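Local coordinates for bifunctional enzyme cysn/cysc (Mycobacterium tuberculosis, PDB 4BZP), which phosphorylates adenosine-5'-phosphosulfate at its 3'-hydroxyl with ATP through its APS kinase domain, a step of sulfate activation, at residues Gln164-Glu167 against Val168-Leu171; Ala22-Val25 against Glu26-Leu29; Cys111-Leu115 against Gln116-Arg120; Asn62-Arg65 against Leu66-Ala70. All blocks are in the same frame, centred on the assembly; numbering follows the deposited sequence. Where two conformers were deposited one is given.

Contact 1: residues Gln164-Glu167 against Val168-Leu171; sequences QAQE and VIDL
Gln166 and Asp170, one helical turn apart, are tied together twice, once through the backbone and once through their side chains. Asp170 N donates to Gln166 O over 2.8 Å, and Gln166 NE2 donates to Asp170 OD1 over 2.9 Å with an N-H...O angle of 160°. The side-chain bond is well aimed at its donor end, since OD1 lies almost exactly in the amide plane of Gln166. At the acceptor end it is oblique: NE2 comes to OD1 from above the carboxylate, 43° out of its plane. Gln166 reaches this position by starting with CG anti to the backbone N (chi1 -175°) and then bending at chi2, which folds the amide along the helix toward Asp170. The same amide nitrogen passes Ile169 CG2 at 3.8 Å, so an apolar branch lies beside the polar link.

Both segments belong to helix 161-173, the C-terminal helix of this P-loop kinase fold, and three more i to i+4 backbone bonds continue the ladder, among them Ile169 N to Ala165 O at 3.0 Å. Gln164, at the start of the stretch, touches the bound ADP and belongs to its pocket.

Val168 CG2 and Ile169 CG1 lie against carbonyls of the preceding turn, 3.5 Å from Gln164 O and 3.5 Å from Ala165 O respectively. The packing partners are outside the helix: Gln164 touches Val21, Ala165 touches Val25 and Lys28, and Ile169 touches Lys28, all on helix 18-31, whereas Glu167 meets Leu153 and Leu155 of strand 153-155 and Leu171 meets Leu153.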
loop_
_atom_site.group_PDB
_atom_site.type_symbol
_atom_site.label_atom_id
_atom_site.label_comp_id
_atom_site.label_asym_id
_atom_site.label_seq_id
_atom_site.Cartn_x
_atom_site.Cartn_y
_atom_site.Cartn_z
ATOM N N GLN A 164 -1.275 26.989 8.783
ATOM C CA GLN A 164 -0.501 25.765 9.075
ATOM C C GLN A 164 -0.235 24.942 7.819
ATOM O O GLN A 164 0.833 24.408 7.631
ATOM C CB GLN A 164 -1.258 24.913 10.073
ATOM C CG GLN A 164 -1.344 25.535 11.434
ATOM C CD GLN A 164 -1.978 24.611 12.461
ATOM O OE1 GLN A 164 -2.157 23.384 12.248
ATOM N NE2 GLN A 164 -2.333 25.186 13.577
ATOM N N ALA A 165 -1.220 24.838 6.950
ATOM C CA ALA A 165 -1.072 24.123 5.679
ATOM C C ALA A 165 0.025 24.775 4.847
ATOM O O ALA A 165 0.847 24.060 4.244
ATOM C CB ALA A 165 -2.384 24.080 4.902
ATOM N N GLN A 166 0.025 26.123 4.786
ATOM C CA GLN A 166 1.082 26.777 4.061
ATOM C C GLN A 166 2.451 26.554 4.694
ATOM O O GLN A 166 3.456 26.404 3.987
ATOM C CB GLN A 166 0.743 28.251 3.921
ATOM C CG GLN A 166 1.771 28.982 3.042
ATOM C CD GLN A 166 1.787 28.457 1.619
ATOM O OE1 GLN A 166 0.732 28.309 0.986
ATOM N NE2 GLN A 166 2.955 28.075 1.129
ATOM N N GLU A 167 2.520 26.456 6.021
ATOM C CA GLU A 167 3.794 26.153 6.661
ATOM C C GLU A 167 4.317 24.786 6.249
ATOM O O GLU A 167 5.523 24.598 6.084
ATOM C CB GLU A 167 3.708 26.196 8.158
ATOM C CG GLU A 167 3.498 27.545 8.766
ATOM C CD GLU A 167 3.588 27.402 10.251
ATOM O OE1 GLU A 167 4.689 27.061 10.728
ATOM O OE2 GLU A 167 2.545 27.560 10.907
ATOM N N VAL A 168 3.416 23.805 6.124
ATOM C CA VAL A 168 3.824 22.458 5.672
ATOM C C VAL A 168 4.352 22.536 4.243
ATOM O O VAL A 168 5.399 21.949 3.971
ATOM C CB VAL A 168 2.651 21.446 5.774
ATOM C CG1 VAL A 168 3.036 20.096 5.147
ATOM C CG2 VAL A 168 2.268 21.247 7.260
ATOM N N ILE A 169 3.647 23.269 3.369
ATOM C CA ILE A 169 4.108 23.394 1.978
ATOM C C ILE A 169 5.455 24.110 1.933
ATOM O O ILE A 169 6.351 23.663 1.227
ATOM C CB ILE A 169 3.012 24.075 1.177
ATOM C CG1 ILE A 169 1.848 23.105 1.019
ATOM C CG2 ILE A 169 3.536 24.508 -0.196
ATOM C CD1 ILE A 169 0.624 23.698 0.425
ATOM N N ASP A 170 5.642 25.116 2.771
ATOM C CA ASP A 170 6.937 25.846 2.821
ATOM C C ASP A 170 8.041 24.861 3.217
ATOM O O ASP A 170 9.158 24.858 2.672
ATOM C CB ASP A 170 6.908 27.030 3.789
ATOM C CG ASP A 170 6.034 28.233 3.300
ATOM O OD1 ASP A 170 5.666 28.236 2.139
ATOM O OD2 ASP A 170 5.725 29.051 4.167
ATOM N N LEU A 171 7.752 23.984 4.174
ATOM C CA LEU A 171 8.745 22.984 4.616
ATOM C C LEU A 171 9.143 22.093 3.468
ATOM O O LEU A 171 10.347 21.793 3.272
ATOM C CB LEU A 171 8.157 22.137 5.750
ATOM C CG LEU A 171 9.031 20.986 6.320
ATOM C CD1 LEU A 171 10.319 21.468 6.975
ATOM C CD2 LEU A 171 8.180 20.133 7.261
#

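Contact 2: residues Ala22-Val25 against Glu26-Leu29; sequences AMLV and ERKL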
loop_
_atom_site.group_PDB
_atom_site.type_symbol
_atom_site.label_atom_id
_atom_site.label_comp_id
_atom_site.label_asym_id
_atom_site.label_seq_id
_atom_site.Cartn_x
_atom_site.Cartn_y
_atom_site.Cartn_z
ATOM N N ALA A 22 -3.700 18.101 6.989
ATOM C CA ALA A 22 -3.367 17.182 5.914
ATOM C C ALA A 22 -4.299 17.361 4.733
ATOM O O ALA A 22 -3.845 17.404 3.604
ATOM C CB ALA A 22 -3.419 15.720 6.449
ATOM N N MET A 23 -5.597 17.427 5.009
ATOM C CA MET A 23 -6.600 17.536 3.944
ATOM C C MET A 23 -6.442 18.843 3.177
ATOM O O MET A 23 -6.625 18.853 1.975
ATOM C CB MET A 23 -8.020 17.396 4.499
ATOM C CG MET A 23 -8.294 16.013 5.093
ATOM S SD MET A 23 -8.376 14.746 3.829
ATOM C CE MET A 23 -9.902 15.027 2.948
ATOM N N LEU A 24 -6.141 19.937 3.880
ATOM C CA LEU A 24 -6.008 21.216 3.210
ATOM C C LEU A 24 -4.723 21.278 2.416
ATOM O O LEU A 24 -4.682 21.799 1.303
ATOM C CB LEU A 24 -6.111 22.376 4.190
ATOM C CG LEU A 24 -6.043 23.758 3.498
ATOM C CD1 LEU A 24 -7.033 23.934 2.368
ATOM C CD2 LEU A 24 -6.299 24.816 4.539
ATOM N N VAL A 25 -3.639 20.717 2.922
ATOM C CA VAL A 25 -2.422 20.601 2.134
ATOM C C VAL A 25 -2.684 19.776 0.881
ATOM O O VAL A 25 -2.263 20.166 -0.209
ATOM C CB VAL A 25 -1.257 19.977 2.943
ATOM C CG1 VAL A 25 -0.061 19.661 2.068
ATOM C CG2 VAL A 25 -0.832 20.861 4.087
ATOM N N GLU A 26 -3.402 18.682 1.017
ATOM C CA GLU A 26 -3.720 17.875 -0.171
ATOM C C GLU A 26 -4.449 18.727 -1.193
ATOM O O GLU A 26 -4.084 18.667 -2.369
ATOM C CB GLU A 26 -4.562 16.677 0.258
ATOM C CG GLU A 26 -4.855 15.699 -0.901
ATOM C CD GLU A 26 -5.885 14.623 -0.574
ATOM O OE1 GLU A 26 -6.927 14.902 0.075
ATOM O OE2 GLU A 26 -5.583 13.438 -0.838
ATOM N N ARG A 27 -5.466 19.466 -0.779
ATOM C CA ARG A 27 -6.232 20.296 -1.719
ATOM C C ARG A 27 -5.340 21.335 -2.353
ATOM O O ARG A 27 -5.417 21.558 -3.588
ATOM C CB ARG A 27 -7.428 20.934 -1.022
ATOM C CG ARG A 27 -8.508 19.928 -0.629
ATOM C CD ARG A 27 -9.862 20.473 -0.191
ATOM N NE ARG A 27 -9.765 21.173 1.084
ATOM C CZ ARG A 27 -9.883 20.580 2.272
ATOM N NH1 ARG A 27 -10.102 19.276 2.340
ATOM N NH2 ARG A 27 -9.766 21.278 3.356
ATOM N N LYS A 28 -4.542 22.031 -1.546
ATOM C CA LYS A 28 -3.661 23.088 -2.089
ATOM C C LYS A 28 -2.731 22.529 -3.138
ATOM O O LYS A 28 -2.499 23.163 -4.188
ATOM C CB LYS A 28 -2.861 23.787 -0.991
ATOM C CG LYS A 28 -3.651 24.760 -0.127
ATOM C CD LYS A 28 -2.768 25.315 0.945
ATOM C CE LYS A 28 -3.454 26.243 1.917
ATOM N NZ LYS A 28 -3.828 27.510 1.199
ATOM N N LEU A 29 -2.177 21.348 -2.917
ATOM C CA LEU A 29 -1.250 20.716 -3.861
ATOM C C LEU A 29 -1.967 20.195 -5.097
ATOM O O LEU A 29 -1.475 20.378 -6.227
ATOM C CB LEU A 29 -0.469 19.585 -3.127
ATOM C CG LEU A 29 0.539 19.993 -2.062
ATOM C CD1 LEU A 29 1.163 18.803 -1.320
ATOM C CD2 LEU A 29 1.670 20.865 -2.609
HETATM O O HOH W 1 -8.286 17.169 0.570
#
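Met23 O is gripped by two donors: Arg27 N, at 3.1 Å with an N-H...O angle of 159°, and a water, at 2.8 Å. That water donates a second bond of 2.7 Å to Glu26 OE1 and accepts a weak one from Arg27 NH1, so it bridges a backbone carbonyl, a carboxylate and a guanidinium within one turn. Arg27 bends at chi3 (-68°), which brings its guanidinium back over the preceding turn; Met23 O and Leu24 CA lie over one of its faces, both offset toward the rim. NH1 also comes within 3.5 Å of Met23 CB. Met23 and Glu26 run side by side, pointing the same way.

The stretch lies on helix 18-31, which follows the phosphate-binding P-loop of the ADP pocket in the strand-loop-helix order of P-loop kinases. Its flanks face different parts of the fold. Glu26 OE2 accepts a hydrogen bond from Val38 N of strand 36-38, and Lys28 NZ makes a salt bridge to Asp162 of helix 161-173.

Before reaching that partner, the aliphatic part of Lys28 runs past Leu24, with CE 3.9 Å from Leu24 CG. Deeper in, Val25 CG1 meets Leu29 CD1 at 3.7 Å. These two side chains are aligned in the same direction, and both pack on strand 79-82, Val25 against Leu81 and Leu29 against Leu79.

Contact 3: residues Cys111-Leu115 against Gln116-Arg120; sequences CDTPL and QDCER. With EDO (1,2-ethanediol), chain F.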
loop_
_atom_site.group_PDB
_atom_site.type_symbol
_atom_site.label_atom_id
_atom_site.label_comp_id
_atom_site.label_asym_id
_atom_site.label_seq_id
_atom_site.Cartn_x
_atom_site.Cartn_y
_atom_site.Cartn_z
ATOM N N CYS A 111 1.615 18.528 15.637
ATOM C CA CYS A 111 0.480 19.395 15.887
ATOM C C CYS A 111 0.407 19.573 17.371
ATOM O O CYS A 111 -0.243 18.788 18.097
ATOM C CB CYS A 111 -0.796 18.758 15.320
ATOM S SG CYS A 111 -0.755 18.671 13.500
ATOM N N ASP A 112 1.083 20.594 17.853
ATOM C CA ASP A 112 1.247 20.885 19.296
ATOM C C ASP A 112 0.134 21.751 19.823
ATOM O O ASP A 112 0.281 22.965 20.031
ATOM C CB ASP A 112 2.587 21.512 19.593
ATOM C CG ASP A 112 2.891 21.611 21.107
ATOM O OD1 ASP A 112 2.126 21.058 21.918
ATOM O OD2 ASP A 112 3.971 22.198 21.397
ATOM N N THR A 113 -1.020 21.122 20.007
ATOM C CA THR A 113 -2.199 21.731 20.626
ATOM C C THR A 113 -2.416 21.062 21.968
ATOM O O THR A 113 -2.427 19.823 22.035
ATOM C CB THR A 113 -3.418 21.527 19.676
ATOM O OG1 THR A 113 -3.177 22.178 18.402
ATOM C CG2 THR A 113 -4.694 22.086 20.280
ATOM N N PRO A 114 -2.542 21.853 23.029
ATOM C CA PRO A 114 -2.703 21.272 24.367
ATOM C C PRO A 114 -3.963 20.439 24.502
ATOM O O PRO A 114 -4.950 20.687 23.791
ATOM C CB PRO A 114 -2.804 22.495 25.288
ATOM C CG PRO A 114 -2.689 23.689 24.515
ATOM C CD PRO A 114 -2.637 23.327 23.035
ATOM N N LEU A 115 -3.943 19.459 25.389
ATOM C CA LEU A 115 -5.065 18.658 25.679
ATOM C C LEU A 115 -6.346 19.480 25.868
ATOM O O LEU A 115 -7.384 19.092 25.348
ATOM C CB LEU A 115 -4.806 17.826 26.934
ATOM C CG LEU A 115 -5.950 16.912 27.427
ATOM C CD1 LEU A 115 -6.222 15.822 26.432
ATOM C CD2 LEU A 115 -5.562 16.261 28.754
ATOM N N GLN A 116 -6.317 20.503 26.693
ATOM C CA GLN A 116 -7.517 21.287 26.971
ATOM C C GLN A 116 -8.147 21.828 25.712
ATOM O O GLN A 116 -9.380 21.845 25.596
ATOM C CB GLN A 116 -7.205 22.443 27.945
ATOM C CG GLN A 116 -7.141 22.001 29.401
ATOM C CD GLN A 116 -7.281 23.175 30.356
ATOM O OE1 GLN A 116 -7.616 24.294 29.948
ATOM N NE2 GLN A 116 -7.024 22.931 31.625
ATOM N N ASP A 117 -7.308 22.281 24.798
ATOM C CA ASP A 117 -7.822 22.832 23.555
ATOM C C ASP A 117 -8.373 21.689 22.703
ATOM O O ASP A 117 -9.412 21.820 22.037
ATOM C CB ASP A 117 -6.758 23.567 22.737
ATOM C CG ASP A 117 -6.234 24.835 23.320
ATOM O OD1 ASP A 117 -6.782 25.329 24.300
ATOM O OD2 ASP A 117 -5.236 25.373 22.674
ATOM N N CYS A 118 -7.670 20.563 22.626
ATOM C CA CYS A 118 -8.173 19.416 21.839
ATOM C C CYS A 118 -9.501 18.908 22.341
ATOM O O CYS A 118 -10.399 18.564 21.547
ATOM C CB CYS A 118 -7.168 18.263 21.908
ATOM S SG CYS A 118 -5.563 18.553 21.071
ATOM N N GLU A 119 -9.608 18.831 23.656
ATOM C CA GLU A 119 -10.843 18.378 24.277
ATOM C C GLU A 119 -11.982 19.369 24.051
ATOM O O GLU A 119 -13.131 18.919 23.861
ATOM C CB GLU A 119 -10.638 18.084 25.759
ATOM C CG GLU A 119 -11.903 17.527 26.397
ATOM C CD GLU A 119 -11.635 16.753 27.660
ATOM O OE1 GLU A 119 -10.564 16.900 28.256
ATOM O OE2 GLU A 119 -12.523 15.939 28.032
ATOM N N ARG A 120 -11.718 20.661 24.072
ATOM C CA ARG A 120 -12.788 21.601 23.708
ATOM C C ARG A 120 -13.212 21.511 22.256
ATOM O O ARG A 120 -14.429 21.588 21.964
ATOM C CB ARG A 120 -12.405 23.033 24.013
ATOM C CG ARG A 120 -13.517 24.015 23.663
ATOM C CD ARG A 120 -14.829 23.782 24.438
ATOM N NE ARG A 120 -15.986 24.600 23.998
ATOM C CZ ARG A 120 -16.866 24.242 23.058
ATOM N NH1 ARG A 120 -16.759 23.110 22.361
ATOM N NH2 ARG A 120 -17.851 25.074 22.763
HETATM C C1 EDO F . -0.002 18.232 23.381
HETATM O O1 EDO F . 0.111 18.942 22.170
HETATM C C2 EDO F . 0.949 17.093 23.186
HETATM O O2 EDO F . 1.928 17.287 24.166
#
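The flat group here is the Asp117 carboxylate, which meets the puckered ring of Pro114 along its CD-CG side. Asp117 OD2 comes to 3.3 Å from Pro114 CD and 3.6 Å from Pro114 CG, the two side chains crossing at a slant. Asp117 holds CG anti to its carbonyl carbon (chi1 -68°), which turns the carboxylate back toward the proline and away from the next helical turn. On its other flank, Asp117 CB packs at 3.5 Å against the Thr113 CG2 methyl, with these two chains nearly perpendicular.

The same methyl lies 3.7 Å from Cys118 SG, and the buried thiol is also 3.5 Å from Thr113 O. Thr113 OG1 is hydrogen-bonded to Ser16 O, which joins this turn to the nucleotide-binding loop. Just ahead, Asp112 centres an inverse gamma turn, and its carboxylate forms salt bridges with Arg147 and Arg154. A 1,2-ethanediol molecule, probably from the crystallisation liquor, places O1 2.7 Å from Thr113 O.

Backbone bonds establish the helix directly after the proline. Pro114 O accepts a nearly straight bond from Cys118 N (3.0 Å, 167°) and a weak one from Asp117 N, while Glu119 N reaches Leu115 O at 2.8 Å. Glu119 directs its carboxylate to Arg131. Pro114 thus occupies the N-cap position of helix 115-121, at the junction where strand 106-111 of the parallel sheet gives way to a helix beside the ADP site of this P-loop kinase.

Contact 4: residues Asn62-Arg65 against Leu66-Ala70; sequences NLRR and LSHVA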
loop_
_atom_site.group_PDB
_atom_site.type_symbol
_atom_site.label_atom_id
_atom_site.label_comp_id
_atom_site.label_asym_id
_atom_site.label_seq_id
_atom_site.Cartn_x
_atom_site.Cartn_y
_atom_site.Cartn_z
ATOM N N ASN A 62 -0.203 -1.272 12.927
ATOM C CA ASN A 62 -0.917 -0.352 12.070
ATOM C C ASN A 62 0.032 0.726 11.552
ATOM O O ASN A 62 0.084 0.979 10.345
ATOM C CB ASN A 62 -2.103 0.226 12.832
ATOM C CG ASN A 62 -2.900 1.163 12.025
ATOM O OD1 ASN A 62 -3.500 0.764 11.018
ATOM N ND2 ASN A 62 -2.927 2.425 12.425
ATOM N N LEU A 63 0.807 1.340 12.432
ATOM C CA LEU A 63 1.723 2.389 12.070
ATOM C C LEU A 63 2.848 1.824 11.247
ATOM O O LEU A 63 3.265 2.500 10.278
ATOM C CB LEU A 63 2.244 3.129 13.292
ATOM C CG LEU A 63 1.211 3.885 14.106
ATOM C CD1 LEU A 63 1.771 4.305 15.433
ATOM C CD2 LEU A 63 0.688 5.078 13.321
ATOM N N ARG A 64 3.386 0.661 11.582
ATOM C CA ARG A 64 4.443 0.062 10.779
ATOM C C ARG A 64 3.974 -0.124 9.333
ATOM O O ARG A 64 4.662 0.222 8.383
ATOM C CB ARG A 64 4.870 -1.273 11.391
ATOM C CG ARG A 64 6.118 -1.847 10.756
ATOM C CD ARG A 64 6.410 -3.318 11.156
ATOM N NE ARG A 64 5.452 -4.218 10.561
ATOM C CZ ARG A 64 5.530 -4.666 9.287
ATOM N NH1 ARG A 64 6.540 -4.308 8.509
ATOM N NH2 ARG A 64 4.589 -5.436 8.837
ATOM N N ARG A 65 2.777 -0.680 9.170
ATOM C CA ARG A 65 2.278 -0.919 7.829
ATOM C C ARG A 65 2.038 0.421 7.137
ATOM O O ARG A 65 2.335 0.551 5.917
ATOM C CB ARG A 65 1.009 -1.727 7.875
ATOM C CG ARG A 65 1.188 -3.142 8.372
ATOM C CD ARG A 65 -0.092 -3.885 8.285
ATOM N NE ARG A 65 -0.070 -5.137 9.049
ATOM C CZ ARG A 65 -1.135 -5.941 9.142
ATOM N NH1 ARG A 65 -2.251 -5.603 8.579
ATOM N NH2 ARG A 65 -1.042 -7.010 9.912
ATOM N N LEU A 66 1.458 1.402 7.820
ATOM C CA LEU A 66 1.241 2.715 7.241
ATOM C C LEU A 66 2.588 3.261 6.734
ATOM O O LEU A 66 2.642 3.898 5.646
ATOM C CB LEU A 66 0.604 3.673 8.271
ATOM C CG LEU A 66 -0.911 3.787 8.465
ATOM C CD1 LEU A 66 -1.296 4.590 9.664
ATOM C CD2 LEU A 66 -1.462 4.543 7.294
ATOM N N SER A 67 3.664 3.098 7.478
ATOM C CA SER A 67 4.935 3.614 7.012
ATOM C C SER A 67 5.395 2.992 5.689
ATOM O O SER A 67 5.928 3.702 4.847
ATOM C CB SER A 67 6.014 3.519 8.075
ATOM O OG SER A 67 6.505 2.196 8.292
ATOM N N HIS A 68 5.146 1.713 5.485
ATOM C CA HIS A 68 5.488 1.048 4.229
ATOM C C HIS A 68 4.556 1.421 3.088
ATOM O O HIS A 68 5.003 1.592 1.950
ATOM C CB HIS A 68 5.507 -0.473 4.444
ATOM C CG HIS A 68 6.701 -0.941 5.202
ATOM N ND1 HIS A 68 7.979 -0.974 4.679
ATOM C CD2 HIS A 68 6.801 -1.420 6.458
ATOM C CE1 HIS A 68 8.821 -1.383 5.602
ATOM N NE2 HIS A 68 8.137 -1.639 6.702
ATOM N N VAL A 69 3.268 1.616 3.363
ATOM C CA VAL A 69 2.352 2.078 2.329
ATOM C C VAL A 69 2.748 3.474 1.914
ATOM O O VAL A 69 2.768 3.795 0.731
ATOM C CB VAL A 69 0.894 1.968 2.741
ATOM C CG1 VAL A 69 -0.003 2.575 1.689
ATOM C CG2 VAL A 69 0.565 0.520 3.075
ATOM N N ALA A 70 3.094 4.320 2.882
ATOM C CA ALA A 70 3.551 5.654 2.520
ATOM C C ALA A 70 4.791 5.622 1.653
ATOM O O ALA A 70 4.880 6.415 0.693
ATOM C CB ALA A 70 3.816 6.450 3.766
HETATM O O HOH W 2 9.050 -2.553 9.140
#
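Helix 56-75 carries this contact, with one flank packed in the subunit and another facing the second copy of the protein; Arg64, Ser67 and His68 carry the polar side-chain links between the segments. Arg64 O is the shared acceptor. Ser67 OG donates to it over 2.7 Å and His68 N over 3.3 Å, both from the same face of the carbonyl plane. With chi1 of Ser67 at 74°, OG stands between the backbone N and the carbonyl carbon, within reach of the preceding turn.

Arg64 and His68 also meet through their side chains. Arg64 NH1 lies 3.6 Å from His68 CD2, with the guanidinium and imidazole planes 54° apart, so the groups are inclined and not stacked. One water lies in the plane of both groups, at their edges: it accepts from Arg64 NH1 at 3.1 Å and is hydrogen-bonded to His68 NE2 at 2.8 Å. Elsewhere on the helix, Leu66 runs alongside Asn62, its CD1 3.9 Å from Asn62 ND2, and Leu63 CD2 approaches the same methyl at 4.2 Å.

Arg64 NE forms a salt bridge with Glu61, while NH1 and NH2 donate to Gly47 O and Leu48 O of the second subunit. Arg65 is paired with Asp51 and Glu61 of its own chain. Its NH2 comes close to Arg65 NH2 of the second subunit, a like-charge approach that these carboxylates would be expected to offset. The guanidinium of Arg64 is therefore fixed by an intrachain carboxylate, a water and backbone carbonyls across the dimer interface.

Overall arrangement
All four contacts are local, yet they sample different layers of one parallel-sheet fold. Contacts 1 and 2 lie on adjacent helices that touch, Ile169 CD1 meeting Lys28 CB at 3.8 Å, and each combines a solvent-side polar link with an apolar inner flank. Contact 3, with its centre about 20 Å from that of contact 1, is a strand-to-helix junction, where a proline at the N-cap starts the helical ladder that in the others is already running. Contact 4 is the most buried and lies on the opposite side of the chain's centre from contacts 1 and 3; its arginines serve the subunit interface, whereas Gln164 of contact 1 touches ADP.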